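Side-chain contacts in gamma-glutamyltranspeptidase (Streptomyces lincolnensis, PDB 6J3A), which probably transfers or hydrolyses gamma-glutamyl groups, as a homologue of the LmbA-like gamma-glutamyltranspeptidases of the N-terminal nucleophile (Ntn) clan: residues A[569-573]-A[574-578]; A[311-314]-A[315-318]; A[153-156]-A[157-161]; A[225-228]-A[229-233]; A[110-113]-A[114-118]. One frame throughout, in Å; residues are numbered along the deposited sequence.

Overall arrangement
All five contacts are local, each made where a helix runs, starts or ends. Interactions 2 and 5 are buried within helices 299-319 and 111-122, their centres about 19 and 15 Å from the chain's centre; interactions 1, 3 and 4 lie farther out, at 25 to 30 Å. Helix 299-319 ties interactions 1 and 2 together: its early residues Asp300 and His303 hold side chains of interaction 1, although the two centres are 22 Å apart. Trp163 lies between interactions 3 and 4, touched by Leu158 and Thr233; their nearest atoms are about 7 Å apart. Interactions 1 and 5, with centres 45 Å apart, occupy opposite sides of the chain's centre.

Interaction 1 of 5, residues A[569-573]-A[574-578]; sequences AELRR and RGHEV
Two backbone bonds close the end of helix 565-573: His576 N donates to Leu571 O at 3.0 Å, and inside this loop Gly575 N donates to Arg572 O at 3.0 Å. His576 holds CG beside its backbone N, anti to the carbonyl carbon (chi1 -67°), which brings the ring to Leu571. The ring edge at His576 CD2 comes to Leu571 O at 3.1 Å in the plane of the ring; His576 CD2 also meets Leu571 CB at 3.6 Å, and His576 NE2 lies 3.7 Å from Leu571 CD2. Imidazole suits this buried place because its carbons can meet leucine while NE2 bonds to His303 ND1 on helix 299-319. The turn is a Schellman motif, with Gly575 at the positive-phi C-prime position, and it passes the chain from the helix to strand 577-581 of a beta-alpha-beta unit. An alanine in place of His576 would probably open a gap beside Leu571 and deprive His303 ND1 of its mate. Farther along, Val578 CG2 touches Leu571 CB at 3.9 Å. On the other flank Glu570 is shared by two arginines. Arg573 NH1 holds Glu570 OE2 at 2.6 Å, whereas Arg574 NH1 makes a long salt bridge to Glu570 OE1 at 3.7 Å, the carboxylate and guanidinium turned 63° apart. Arg574 is committed more firmly to Asp300, and its CG lies over a face of the Arg573 guanidinium.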
loop_
_atom_site.group_PDB
_atom_site.type_symbol
_atom_site.label_atom_id
_atom_site.label_comp_id
_atom_site.label_asym_id
_atom_site.label_seq_id
_atom_site.Cartn_x
_atom_site.Cartn_y
_atom_site.Cartn_z
ATOM N N ALA A 569 -28.442 -6.047 -16.669
ATOM C CA ALA A 569 -29.653 -6.495 -17.382
ATOM C C ALA A 569 -30.889 -5.655 -17.026
ATOM O O ALA A 569 -31.742 -5.415 -17.881
ATOM C CB ALA A 569 -29.922 -7.977 -17.138
ATOM N N GLU A 570 -30.978 -5.221 -15.769
ATOM C CA GLU A 570 -32.067 -4.328 -15.326
ATOM C C GLU A 570 -32.042 -2.967 -16.007
ATOM O O GLU A 570 -33.086 -2.440 -16.382
ATOM C CB GLU A 570 -32.056 -4.122 -13.804
ATOM C CG GLU A 570 -32.998 -5.042 -13.053
ATOM C CD GLU A 570 -34.458 -4.722 -13.333
ATOM O OE1 GLU A 570 -34.982 -3.761 -12.725
ATOM O OE2 GLU A 570 -35.073 -5.429 -14.161
ATOM N N LEU A 571 -30.847 -2.409 -16.152
ATOM C CA LEU A 571 -30.668 -1.121 -16.809
ATOM C C LEU A 571 -31.002 -1.160 -18.305
ATOM O O LEU A 571 -31.630 -0.228 -18.803
ATOM C CB LEU A 571 -29.241 -0.609 -16.582
ATOM C CG LEU A 571 -28.846 -0.388 -15.116
ATOM C CD1 LEU A 571 -27.383 -0.012 -14.970
ATOM C CD2 LEU A 571 -29.703 0.674 -14.467
ATOM N N ARG A 572 -30.623 -2.227 -19.016
ATOM C CA ARG A 572 -30.929 -2.312 -20.466
ATOM C C ARG A 572 -32.438 -2.362 -20.640
ATOM O O ARG A 572 -32.991 -1.746 -21.553
ATOM C CB ARG A 572 -30.331 -3.526 -21.212
ATOM C CG ARG A 572 -29.161 -4.262 -20.598
ATOM C CD ARG A 572 -28.568 -5.268 -21.574
ATOM N NE ARG A 572 -27.216 -4.880 -21.977
ATOM C CZ ARG A 572 -26.090 -5.288 -21.386
ATOM N NH1 ARG A 572 -24.912 -4.856 -21.843
ATOM N NH2 ARG A 572 -26.118 -6.128 -20.345
ATOM N N ARG A 573 -33.075 -3.111 -19.747
ATOM C CA ARG A 573 -34.529 -3.222 -19.673
ATOM C C ARG A 573 -35.215 -1.857 -19.501
ATOM O O ARG A 573 -36.278 -1.594 -20.073
ATOM C CB ARG A 573 -34.900 -4.124 -18.500
ATOM C CG ARG A 573 -36.154 -4.940 -18.707
ATOM C CD ARG A 573 -36.826 -5.168 -17.367
ATOM N NE ARG A 573 -37.484 -3.951 -16.892
ATOM C CZ ARG A 573 -37.793 -3.674 -15.623
ATOM N NH1 ARG A 573 -37.510 -4.511 -14.629
ATOM N NH2 ARG A 573 -38.395 -2.526 -15.344
ATOM N N ARG A 574 -34.581 -1.001 -18.707
ATOM C CA ARG A 574 -35.031 0.372 -18.473
ATOM C C ARG A 574 -34.496 1.390 -19.496
ATOM O O ARG A 574 -34.544 2.600 -19.260
ATOM C CB ARG A 574 -34.657 0.781 -17.044
ATOM C CG ARG A 574 -35.287 -0.130 -16.002
ATOM C CD ARG A 574 -34.708 0.040 -14.610
ATOM N NE ARG A 574 -35.549 0.914 -13.791
ATOM C CZ ARG A 574 -35.753 0.796 -12.476
ATOM N NH1 ARG A 574 -35.175 -0.171 -11.761
ATOM N NH2 ARG A 574 -36.558 1.661 -11.862
ATOM N N GLY A 575 -33.993 0.896 -20.626
ATOM C CA GLY A 575 -33.652 1.721 -21.784
ATOM C C GLY A 575 -32.274 2.344 -21.780
ATOM O O GLY A 575 -31.991 3.211 -22.609
ATOM N N HIS A 576 -31.414 1.922 -20.858
ATOM C CA HIS A 576 -30.018 2.354 -20.865
ATOM C C HIS A 576 -29.266 1.678 -21.998
ATOM O O HIS A 576 -29.510 0.508 -22.296
ATOM C CB HIS A 576 -29.331 1.993 -19.555
ATOM C CG HIS A 576 -29.858 2.739 -18.369
ATOM N ND1 HIS A 576 -29.321 3.936 -17.951
ATOM C CD2 HIS A 576 -30.866 2.458 -17.509
ATOM C CE1 HIS A 576 -29.980 4.365 -16.890
ATOM N NE2 HIS A 576 -30.924 3.487 -16.602
ATOM N N GLU A 577 -28.369 2.427 -22.631
ATOM C CA GLU A 577 -27.376 1.854 -23.537
ATOM C C GLU A 577 -26.107 1.531 -22.729
ATOM O O GLU A 577 -25.239 2.380 -22.519
ATOM C CB GLU A 577 -27.094 2.802 -24.707
ATOM C CG GLU A 577 -28.316 3.071 -25.596
ATOM C CD GLU A 577 -28.905 1.821 -26.251
ATOM O OE1 GLU A 577 -30.147 1.772 -26.428
ATOM O OE2 GLU A 577 -28.135 0.889 -26.585
ATOM N N VAL A 578 -26.031 0.282 -22.278
ATOM C CA VAL A 578 -25.017 -0.165 -21.329
ATOM C C VAL A 578 -23.786 -0.748 -22.015
ATOM O O VAL A 578 -23.877 -1.752 -22.727
ATOM C CB VAL A 578 -25.592 -1.245 -20.389
ATOM C CG1 VAL A 578 -24.532 -1.785 -19.431
ATOM C CG2 VAL A 578 -26.766 -0.687 -19.600
#

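Interaction 2 of 5, residues A[311-314]-A[315-318]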
loop_
_atom_site.group_PDB
_atom_site.type_symbol
_atom_site.label_atom_id
_atom_site.label_comp_id
_atom_site.label_asym_id
_atom_site.label_seq_id
_atom_site.Cartn_x
_atom_site.Cartn_y
_atom_site.Cartn_z
ATOM N N LEU A 311 -29.422 14.805 -14.997
ATOM C CA LEU A 311 -30.101 16.067 -14.737
ATOM C C LEU A 311 -29.163 17.096 -14.116
ATOM O O LEU A 311 -29.271 18.279 -14.414
ATOM C CB LEU A 311 -31.314 15.849 -13.828
ATOM C CG LEU A 311 -32.413 14.904 -14.335
ATOM C CD1 LEU A 311 -33.421 14.628 -13.234
ATOM C CD2 LEU A 311 -33.115 15.461 -15.562
ATOM N N ALA A 312 -28.255 16.658 -13.248
ATOM C CA ALA A 312 -27.289 17.584 -12.642
ATOM C C ALA A 312 -26.270 18.055 -13.671
ATOM O O ALA A 312 -25.865 19.209 -13.640
ATOM C CB ALA A 312 -26.591 16.956 -11.446
ATOM N N MET A 313 -25.871 17.167 -14.580
ATOM C CA MET A 313 -24.908 17.503 -15.638
ATOM C C MET A 313 -25.469 18.498 -16.649
ATOM O O MET A 313 -24.770 19.388 -17.123
ATOM C CB MET A 313 -24.444 16.231 -16.350
ATOM C CG MET A 313 -23.480 15.392 -15.527
ATOM S SD MET A 313 -21.956 16.241 -15.027
ATOM C CE MET A 313 -20.768 15.372 -16.034
ATOM N N ALA A 314 -26.742 18.334 -16.968
ATOM C CA ALA A 314 -27.473 19.266 -17.816
ATOM C C ALA A 314 -27.415 20.672 -17.259
ATOM O O ALA A 314 -27.197 21.634 -17.994
ATOM C CB ALA A 314 -28.920 18.818 -17.942
ATOM N N ASP A 315 -27.621 20.769 -15.952
ATOM C CA ASP A 315 -27.560 22.047 -15.245
ATOM C C ASP A 315 -26.135 22.583 -15.245
ATOM O O ASP A 315 -25.933 23.776 -15.416
ATOM C CB ASP A 315 -28.095 21.921 -13.807
ATOM C CG ASP A 315 -29.621 22.101 -13.709
ATOM O OD1 ASP A 315 -30.280 22.491 -14.709
ATOM O OD2 ASP A 315 -30.161 21.868 -12.594
ATOM N N ARG A 316 -25.157 21.692 -15.067
ATOM C CA ARG A 316 -23.739 22.041 -15.210
ATOM C C ARG A 316 -23.432 22.719 -16.558
ATOM O O ARG A 316 -22.809 23.781 -16.610
ATOM C CB ARG A 316 -22.868 20.805 -15.049
ATOM C CG ARG A 316 -21.374 21.098 -15.074
ATOM C CD ARG A 316 -20.546 19.847 -15.282
ATOM N NE ARG A 316 -20.416 19.487 -16.698
ATOM C CZ ARG A 316 -19.548 18.605 -17.193
ATOM N NH1 ARG A 316 -19.524 18.363 -18.500
ATOM N NH2 ARG A 316 -18.687 17.977 -16.402
ATOM N N GLU A 317 -23.878 22.084 -17.634
ATOM C CA GLU A 317 -23.666 22.594 -18.987
ATOM C C GLU A 317 -24.360 23.930 -19.248
ATOM O O GLU A 317 -23.780 24.844 -19.844
ATOM C CB GLU A 317 -24.168 21.579 -20.016
ATOM C CG GLU A 317 -23.798 21.926 -21.454
ATOM C CD GLU A 317 -22.308 22.152 -21.619
ATOM O OE1 GLU A 317 -21.528 21.285 -21.175
ATOM O OE2 GLU A 317 -21.912 23.202 -22.154
ATOM N N ALA A 318 -25.616 24.010 -18.830
ATOM C CA ALA A 318 -26.433 25.215 -18.996
ATOM C C ALA A 318 -25.972 26.398 -18.159
ATOM O O ALA A 318 -25.967 27.524 -18.644
ATOM C CB ALA A 318 -27.887 24.905 -18.677
HETATM O O HOH W 1 -30.570 19.375 -11.684
#
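Residues 311-314 and 315-318 are successive turns of helix 299-319, joined by the i to i+4 bonds of an alpha-helix: Arg316 N to Ala312 O, Glu317 N to Met313 O at 2.9 Å and Ala318 N to Ala314 O, with a weak one from Asp315 N to Leu311 O. Three residues apart, Met313 and Arg316 leave the helix as neighbours and extend in a common direction. With its CG anti to the backbone N (chi1 -175°), Arg316 runs beside Met313, whose chain bends at chi2 and chi3 to bring the methyl Met313 CE over one face of the guanidinium, 3.4 Å from Arg316 NH2 and 3.6 Å from Arg316 CZ. Met313 SD lies 3.9 Å from Arg316 CD. A flexible thioether suits the place because it can cover a flat cation without competing for its N-H groups, and Arg316 NH2 is engaged by Asp504. The small Ala312 lets helix 280-288 come close at Val281 and Gln284. The Glu317 carboxylate is taken by Arg480 and by Trp464 NE1, so two charges of this buried turn have opposite mates: Arg316 in Asp504, Glu317 in Arg480. Asp315 serves several partners: OD1 takes Gly355 N, and OD2 meets Tyr336 and Gln284. A water also sits 2.7 Å from Asp315 OD2 and, more weakly, 3.2 Å from Leu311 O.

Interaction 3 of 5, residues A[153-156]-A[157-161]; sequences ETVR and ELFET
Arg156 and Glu160, one helical turn apart, meet in a salt bridge: Arg156 NH1 donates to Glu160 OE2 at 3.0 Å. The oxygen lies at the edge of the guanidinium, in its plane, yet the donor reaches it from above the carboxylate plane, the two flat groups being turned 62° apart. Separately, Val155 sets CG2 over one face of the Phe159 ring, 3.8 Å from the ring centroid and 24° off its normal, a CH-pi contact. A beta-branched valine suits the spot, since its second methyl, Val155 CG1, lies 4.3 Å from Leu158 CD2. Val155 is the N-cap residue of helix 156-161, and its O accepts Phe159 N at 3.1 Å. Behind the salt bridge stands Glu153, which fixes the rotation of the guanidinium. Arg156 grips Glu153 side-on, NE to Glu153 OE1 at 2.8 Å and NH2 to Glu153 OE2 at 3.1 Å, both on syn sides. Its CG stands anti to the backbone N (chi1 179°) and the chain bends at chi3, which sets the guanidinium between the two glutamates. Arg156 NH2 also bonds to Gly174 O, and Ser166 and Tyr170 of helix 164-170 touch Phe159.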
loop_
_atom_site.group_PDB
_atom_site.type_symbol
_atom_site.label_atom_id
_atom_site.label_comp_id
_atom_site.label_asym_id
_atom_site.label_seq_id
_atom_site.Cartn_x
_atom_site.Cartn_y
_atom_site.Cartn_z
ATOM N N GLU A 153 4.290 7.209 -27.249
ATOM C CA GLU A 153 4.149 6.496 -28.538
ATOM C C GLU A 153 2.925 6.947 -29.362
ATOM O O GLU A 153 2.975 6.924 -30.584
ATOM C CB GLU A 153 4.117 4.965 -28.355
ATOM C CG GLU A 153 5.438 4.304 -27.934
ATOM C CD GLU A 153 6.544 4.361 -28.975
ATOM O OE1 GLU A 153 6.289 4.781 -30.122
ATOM O OE2 GLU A 153 7.686 3.979 -28.637
ATOM N N THR A 154 1.852 7.371 -28.695
ATOM C CA THR A 154 0.646 7.891 -29.374
ATOM C C THR A 154 0.873 9.176 -30.191
ATOM O O THR A 154 0.157 9.439 -31.164
ATOM C CB THR A 154 -0.509 8.228 -28.392
ATOM O OG1 THR A 154 -0.131 9.299 -27.512
ATOM C CG2 THR A 154 -0.926 7.030 -27.584
ATOM N N VAL A 155 1.836 9.980 -29.745
ATOM C CA VAL A 155 2.172 11.266 -30.358
ATOM C C VAL A 155 3.608 11.235 -30.854
ATOM O O VAL A 155 4.316 12.242 -30.787
ATOM C CB VAL A 155 1.982 12.457 -29.371
ATOM C CG1 VAL A 155 0.500 12.696 -29.111
ATOM C CG2 VAL A 155 2.750 12.262 -28.059
ATOM N N ARG A 156 4.049 10.080 -31.345
ATOM C CA ARG A 156 5.431 9.938 -31.804
ATOM C C ARG A 156 5.655 10.783 -33.050
ATOM O O ARG A 156 6.605 11.562 -33.113
ATOM C CB ARG A 156 5.781 8.475 -32.106
ATOM C CG ARG A 156 7.208 8.291 -32.613
ATOM C CD ARG A 156 7.539 6.854 -32.972
ATOM N NE ARG A 156 8.091 6.140 -31.829
ATOM C CZ ARG A 156 9.320 6.301 -31.331
ATOM N NH1 ARG A 156 10.182 7.163 -31.858
ATOM N NH2 ARG A 156 9.691 5.594 -30.275
ATOM N N GLU A 157 4.772 10.609 -34.029
ATOM C CA GLU A 157 4.845 11.342 -35.289
ATOM C C GLU A 157 4.790 12.846 -35.058
ATOM O O GLU A 157 5.634 13.580 -35.563
ATOM C CB GLU A 157 3.713 10.913 -36.220
ATOM C CG GLU A 157 3.612 11.773 -37.478
ATOM C CD GLU A 157 2.976 11.057 -38.651
ATOM O OE1 GLU A 157 2.276 10.045 -38.431
ATOM O OE2 GLU A 157 3.175 11.519 -39.797
ATOM N N LEU A 158 3.787 13.288 -34.303
ATOM C CA LEU A 158 3.651 14.695 -33.926
ATOM C C LEU A 158 4.930 15.278 -33.309
ATOM O O LEU A 158 5.309 16.404 -33.607
ATOM C CB LEU A 158 2.483 14.859 -32.951
ATOM C CG LEU A 158 2.038 16.279 -32.568
ATOM C CD1 LEU A 158 1.594 17.084 -33.785
ATOM C CD2 LEU A 158 0.896 16.231 -31.562
ATOM N N PHE A 159 5.591 14.497 -32.460
ATOM C CA PHE A 159 6.811 14.930 -31.760
ATOM C C PHE A 159 8.002 15.046 -32.701
ATOM O O PHE A 159 8.732 16.046 -32.687
ATOM C CB PHE A 159 7.162 13.925 -30.647
ATOM C CG PHE A 159 6.476 14.174 -29.325
ATOM C CD1 PHE A 159 5.302 14.923 -29.219
ATOM C CD2 PHE A 159 7.005 13.618 -28.173
ATOM C CE1 PHE A 159 4.697 15.130 -27.989
ATOM C CE2 PHE A 159 6.396 13.816 -26.942
ATOM C CZ PHE A 159 5.241 14.577 -26.852
ATOM N N GLU A 160 8.204 13.998 -33.495
ATOM C CA GLU A 160 9.345 13.918 -34.411
ATOM C C GLU A 160 9.299 14.982 -35.504
ATOM O O GLU A 160 10.284 15.682 -35.735
ATOM C CB GLU A 160 9.429 12.519 -35.036
ATOM C CG GLU A 160 9.908 11.483 -34.036
ATOM C CD GLU A 160 9.903 10.062 -34.557
ATOM O OE1 GLU A 160 9.130 9.731 -35.487
ATOM O OE2 GLU A 160 10.677 9.266 -33.997
ATOM N N THR A 161 8.136 15.101 -36.140
ATOM C CA THR A 161 7.951 15.945 -37.320
ATOM C C THR A 161 7.581 17.383 -36.992
ATOM O O THR A 161 7.805 18.271 -37.803
ATOM C CB THR A 161 6.838 15.398 -38.242
ATOM O OG1 THR A 161 5.554 15.589 -37.631
ATOM C CG2 THR A 161 7.061 13.908 -38.575
#

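Interaction 4 of 5, residues A[225-228]-A[229-233]; sequences LVRQ and ARRPT
Arg230 N donates to Val226 O at 3.0 Å with an N-H...O angle of 160°, among the shortest bonds across this turn, and Ala229 N reaches Leu225 O at the same length. These are the last regular bonds of helix 220-229. Next, Arg231 N bonds to Gln228 O at 3.3 Å, a tighter turn that releases the chain toward strand 233-234. With CG beside its backbone N (chi1 -81°) and a bend at chi3, Arg231 folds back over the helix end. Arg231 CG packs 3.5 Å from Arg227 O, which also lies over one face of the Arg231 guanidinium. The side chain of Gln228 lies across it, nearly perpendicular. Arg227 keeps Arg231 company on a similar course, though Arg227 NE and Arg231 NH1 stay 5.4 Å apart. A cation suits a helix C-terminus, where carbonyl oxygens gather; Arg231 is probably stabilised there, while Glu451, bound to Arg227, is likely to temper any repulsion between the two arginines.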
loop_
_atom_site.group_PDB
_atom_site.type_symbol
_atom_site.label_atom_id
_atom_site.label_comp_id
_atom_site.label_asym_id
_atom_site.label_seq_id
_atom_site.Cartn_x
_atom_site.Cartn_y
_atom_site.Cartn_z
ATOM N N LEU A 225 7.849 30.713 -21.263
ATOM C CA LEU A 225 6.473 30.296 -21.477
ATOM C C LEU A 225 5.815 31.142 -22.556
ATOM O O LEU A 225 5.151 30.610 -23.453
ATOM C CB LEU A 225 5.683 30.431 -20.178
ATOM C CG LEU A 225 5.992 29.406 -19.089
ATOM C CD1 LEU A 225 5.466 29.905 -17.759
ATOM C CD2 LEU A 225 5.379 28.053 -19.405
ATOM N N VAL A 226 6.009 32.459 -22.453
ATOM C CA VAL A 226 5.495 33.417 -23.439
ATOM C C VAL A 226 6.161 33.160 -24.792
ATOM O O VAL A 226 5.481 32.994 -25.806
ATOM C CB VAL A 226 5.718 34.881 -22.989
ATOM C CG1 VAL A 226 5.258 35.873 -24.053
ATOM C CG2 VAL A 226 4.947 35.166 -21.709
ATOM N N ARG A 227 7.488 33.107 -24.783
ATOM C CA ARG A 227 8.267 32.789 -25.983
ATOM C C ARG A 227 7.744 31.531 -26.707
ATOM O O ARG A 227 7.625 31.532 -27.922
ATOM C CB ARG A 227 9.755 32.660 -25.631
ATOM C CG ARG A 227 10.710 32.679 -26.820
ATOM C CD ARG A 227 12.168 32.491 -26.399
ATOM N NE ARG A 227 12.606 33.492 -25.408
ATOM C CZ ARG A 227 13.096 33.249 -24.181
ATOM N NH1 ARG A 227 13.271 32.013 -23.709
ATOM N NH2 ARG A 227 13.434 34.275 -23.404
ATOM N N GLN A 228 7.398 30.489 -25.959
ATOM C CA GLN A 228 6.853 29.249 -26.549
ATOM C C GLN A 228 5.444 29.441 -27.087
ATOM O O GLN A 228 5.068 28.838 -28.091
ATOM C CB GLN A 228 6.772 28.128 -25.507
ATOM C CG GLN A 228 7.352 26.769 -25.876
ATOM C CD GLN A 228 7.297 26.353 -27.327
ATOM O OE1 GLN A 228 6.233 26.128 -27.893
ATOM N NE2 GLN A 228 8.458 26.154 -27.903
ATOM N N ALA A 229 4.646 30.218 -26.359
ATOM C CA ALA A 229 3.246 30.426 -26.702
ATOM C C ALA A 229 3.121 31.138 -28.034
ATOM O O ALA A 229 2.261 30.796 -28.843
ATOM C CB ALA A 229 2.557 31.229 -25.618
ATOM N N ARG A 230 4.010 32.101 -28.259
ATOM C CA ARG A 230 4.053 32.886 -29.491
ATOM C C ARG A 230 4.735 32.214 -30.716
ATOM O O ARG A 230 4.775 32.810 -31.791
ATOM C CB ARG A 230 4.708 34.234 -29.182
ATOM C CG ARG A 230 3.857 35.115 -28.275
ATOM C CD ARG A 230 4.323 36.570 -28.251
ATOM N NE ARG A 230 4.124 37.256 -29.542
ATOM C CZ ARG A 230 5.064 37.505 -30.471
ATOM N NH1 ARG A 230 4.719 38.134 -31.595
ATOM N NH2 ARG A 230 6.341 37.143 -30.308
ATOM N N ARG A 231 5.257 30.995 -30.553
ATOM C CA ARG A 231 5.817 30.205 -31.663
ATOM C C ARG A 231 4.714 29.396 -32.368
ATOM O O ARG A 231 4.014 28.639 -31.707
ATOM C CB ARG A 231 6.923 29.260 -31.156
ATOM C CG ARG A 231 8.282 29.936 -30.982
ATOM C CD ARG A 231 9.434 28.937 -30.902
ATOM N NE ARG A 231 9.645 28.482 -29.529
ATOM C CZ ARG A 231 10.659 28.821 -28.719
ATOM N NH1 ARG A 231 11.637 29.640 -29.120
ATOM N NH2 ARG A 231 10.704 28.323 -27.477
ATOM N N PRO A 232 4.550 29.564 -33.707
ATOM C CA PRO A 232 3.565 28.779 -34.471
ATOM C C PRO A 232 3.689 27.281 -34.222
ATOM O O PRO A 232 4.743 26.691 -34.448
ATOM C CB PRO A 232 3.879 29.135 -35.928
ATOM C CG PRO A 232 4.400 30.529 -35.851
ATOM C CD PRO A 232 5.130 30.643 -34.537
ATOM N N THR A 233 2.608 26.695 -33.728
ATOM C CA THR A 233 2.608 25.321 -33.268
ATOM C C THR A 233 1.430 24.588 -33.885
ATOM O O THR A 233 0.302 25.065 -33.841
ATOM C CB THR A 233 2.487 25.283 -31.737
ATOM O OG1 THR A 233 3.515 26.091 -31.158
ATOM C CG2 THR A 233 2.605 23.872 -31.198
#

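Interaction 5 of 5, residues A[110-113]-A[114-118]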
loop_
_atom_site.group_PDB
_atom_site.type_symbol
_atom_site.label_atom_id
_atom_site.label_comp_id
_atom_site.label_asym_id
_atom_site.label_seq_id
_atom_site.Cartn_x
_atom_site.Cartn_y
_atom_site.Cartn_z
ATOM N N GLY A 110 -1.740 28.079 -13.547
ATOM C CA GLY A 110 -2.216 28.427 -12.204
ATOM C C GLY A 110 -1.710 27.588 -11.044
ATOM O O GLY A 110 -1.727 28.033 -9.889
ATOM N N ALA A 111 -1.258 26.374 -11.340
ATOM C CA ALA A 111 -0.830 25.439 -10.311
ATOM C C ALA A 111 0.360 25.932 -9.496
ATOM O O ALA A 111 0.351 25.841 -8.276
ATOM C CB ALA A 111 -0.507 24.094 -10.940
ATOM N N PHE A 112 1.382 26.447 -10.162
ATOM C CA PHE A 112 2.587 26.831 -9.453
ATOM C C PHE A 112 2.316 27.855 -8.358
ATOM O O PHE A 112 2.693 27.647 -7.206
ATOM C CB PHE A 112 3.660 27.375 -10.378
ATOM C CG PHE A 112 4.931 27.705 -9.654
ATOM C CD1 PHE A 112 5.845 26.714 -9.354
ATOM C CD2 PHE A 112 5.186 28.999 -9.221
ATOM C CE1 PHE A 112 7.008 27.012 -8.657
ATOM C CE2 PHE A 112 6.346 29.307 -8.529
ATOM C CZ PHE A 112 7.257 28.308 -8.241
ATOM N N ASP A 113 1.672 28.957 -8.727
ATOM C CA ASP A 113 1.390 30.023 -7.759
ATOM C C ASP A 113 0.520 29.520 -6.601
ATOM O O ASP A 113 0.727 29.913 -5.452
ATOM C CB ASP A 113 0.725 31.228 -8.421
ATOM C CG ASP A 113 0.815 32.479 -7.561
ATOM O OD1 ASP A 113 1.941 33.011 -7.393
ATOM O OD2 ASP A 113 -0.232 32.925 -7.030
ATOM N N ALA A 114 -0.435 28.648 -6.919
ATOM C CA ALA A 114 -1.288 28.019 -5.922
ATOM C C ALA A 114 -0.504 27.236 -4.877
ATOM O O ALA A 114 -0.738 27.404 -3.688
ATOM C CB ALA A 114 -2.311 27.118 -6.593
ATOM N N TRP A 115 0.425 26.391 -5.315
ATOM C CA TRP A 115 1.260 25.621 -4.382
ATOM C C TRP A 115 2.200 26.526 -3.582
ATOM O O TRP A 115 2.537 26.221 -2.433
ATOM C CB TRP A 115 2.079 24.554 -5.126
ATOM C CG TRP A 115 1.255 23.448 -5.725
ATOM C CD1 TRP A 115 1.185 23.093 -7.047
ATOM C CD2 TRP A 115 0.387 22.550 -5.025
ATOM N NE1 TRP A 115 0.327 22.027 -7.211
ATOM C CE2 TRP A 115 -0.178 21.678 -5.986
ATOM C CE3 TRP A 115 0.036 22.394 -3.679
ATOM C CZ2 TRP A 115 -1.070 20.670 -5.643
ATOM C CZ3 TRP A 115 -0.854 21.385 -3.338
ATOM C CH2 TRP A 115 -1.400 20.537 -4.319
ATOM N N MET A 116 2.627 27.627 -4.196
ATOM C CA MET A 116 3.468 28.600 -3.515
ATOM C C MET A 116 2.670 29.300 -2.438
ATOM O O MET A 116 3.181 29.537 -1.355
ATOM C CB MET A 116 4.032 29.642 -4.491
ATOM C CG MET A 116 5.150 29.163 -5.402
ATOM S SD MET A 116 6.439 28.189 -4.606
ATOM C CE MET A 116 5.826 26.541 -4.951
ATOM N N LEU A 117 1.421 29.643 -2.749
ATOM C CA LEU A 117 0.545 30.281 -1.766
ATOM C C LEU A 117 0.300 29.359 -0.584
ATOM O O LEU A 117 0.395 29.780 0.570
ATOM C CB LEU A 117 -0.808 30.686 -2.369
ATOM C CG LEU A 117 -1.066 32.171 -2.656
ATOM C CD1 LEU A 117 -2.531 32.357 -3.004
ATOM C CD2 LEU A 117 -0.719 33.107 -1.507
ATOM N N LEU A 118 -0.020 28.104 -0.888
ATOM C CA LEU A 118 -0.237 27.096 0.143
ATOM C C LEU A 118 0.969 26.984 1.069
ATOM O O LEU A 118 0.842 27.100 2.283
ATOM C CB LEU A 118 -0.555 25.741 -0.487
ATOM C CG LEU A 118 -1.130 24.706 0.491
ATOM C CD1 LEU A 118 -2.518 25.072 1.001
ATOM C CD2 LEU A 118 -1.181 23.346 -0.174
#
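Met116 and Phe112, one turn apart in helix 111-122, make a Met-aromatic contact, and the methionine can be followed along the ring. Met116 CB rests 3.5 Å from Asp113 O. Met116 CG, anti to the carbonyl carbon (chi1 -74°), swings over one face of the ring and comes 3.4 Å from Phe112 CE2. Bends at chi2 and chi3 then carry the chain on: Met116 SD approaches obliquely, 3.7 Å from Phe112 CZ, and the terminal Met116 CE stands over the face again, 4.3 Å from the Phe112 ring centroid and 26° off the normal, as a CH-pi donor. An unbranched, pliable side chain suits this place because it can bend to set both CG and CE against a flat ring. Phe112 is itself stacked with Trp216, and Phe45 of helix 36-50 touches both members of the pair. A serine in place of Phe112 would probably leave Met116 CG and CE without the ring they pack on, and Trp216 without its stacking partner. Elsewhere on the helix Trp115 CD1 comes within 3.1 Å of Ala111 O; the small Ala111 and Ala114 both lie against Val61 of strand 61-66. The Asp113 carboxylate is taken by Arg213 and by Ala255 N, while the backbone Asp113 O accepts Leu117 N at 2.8 Å.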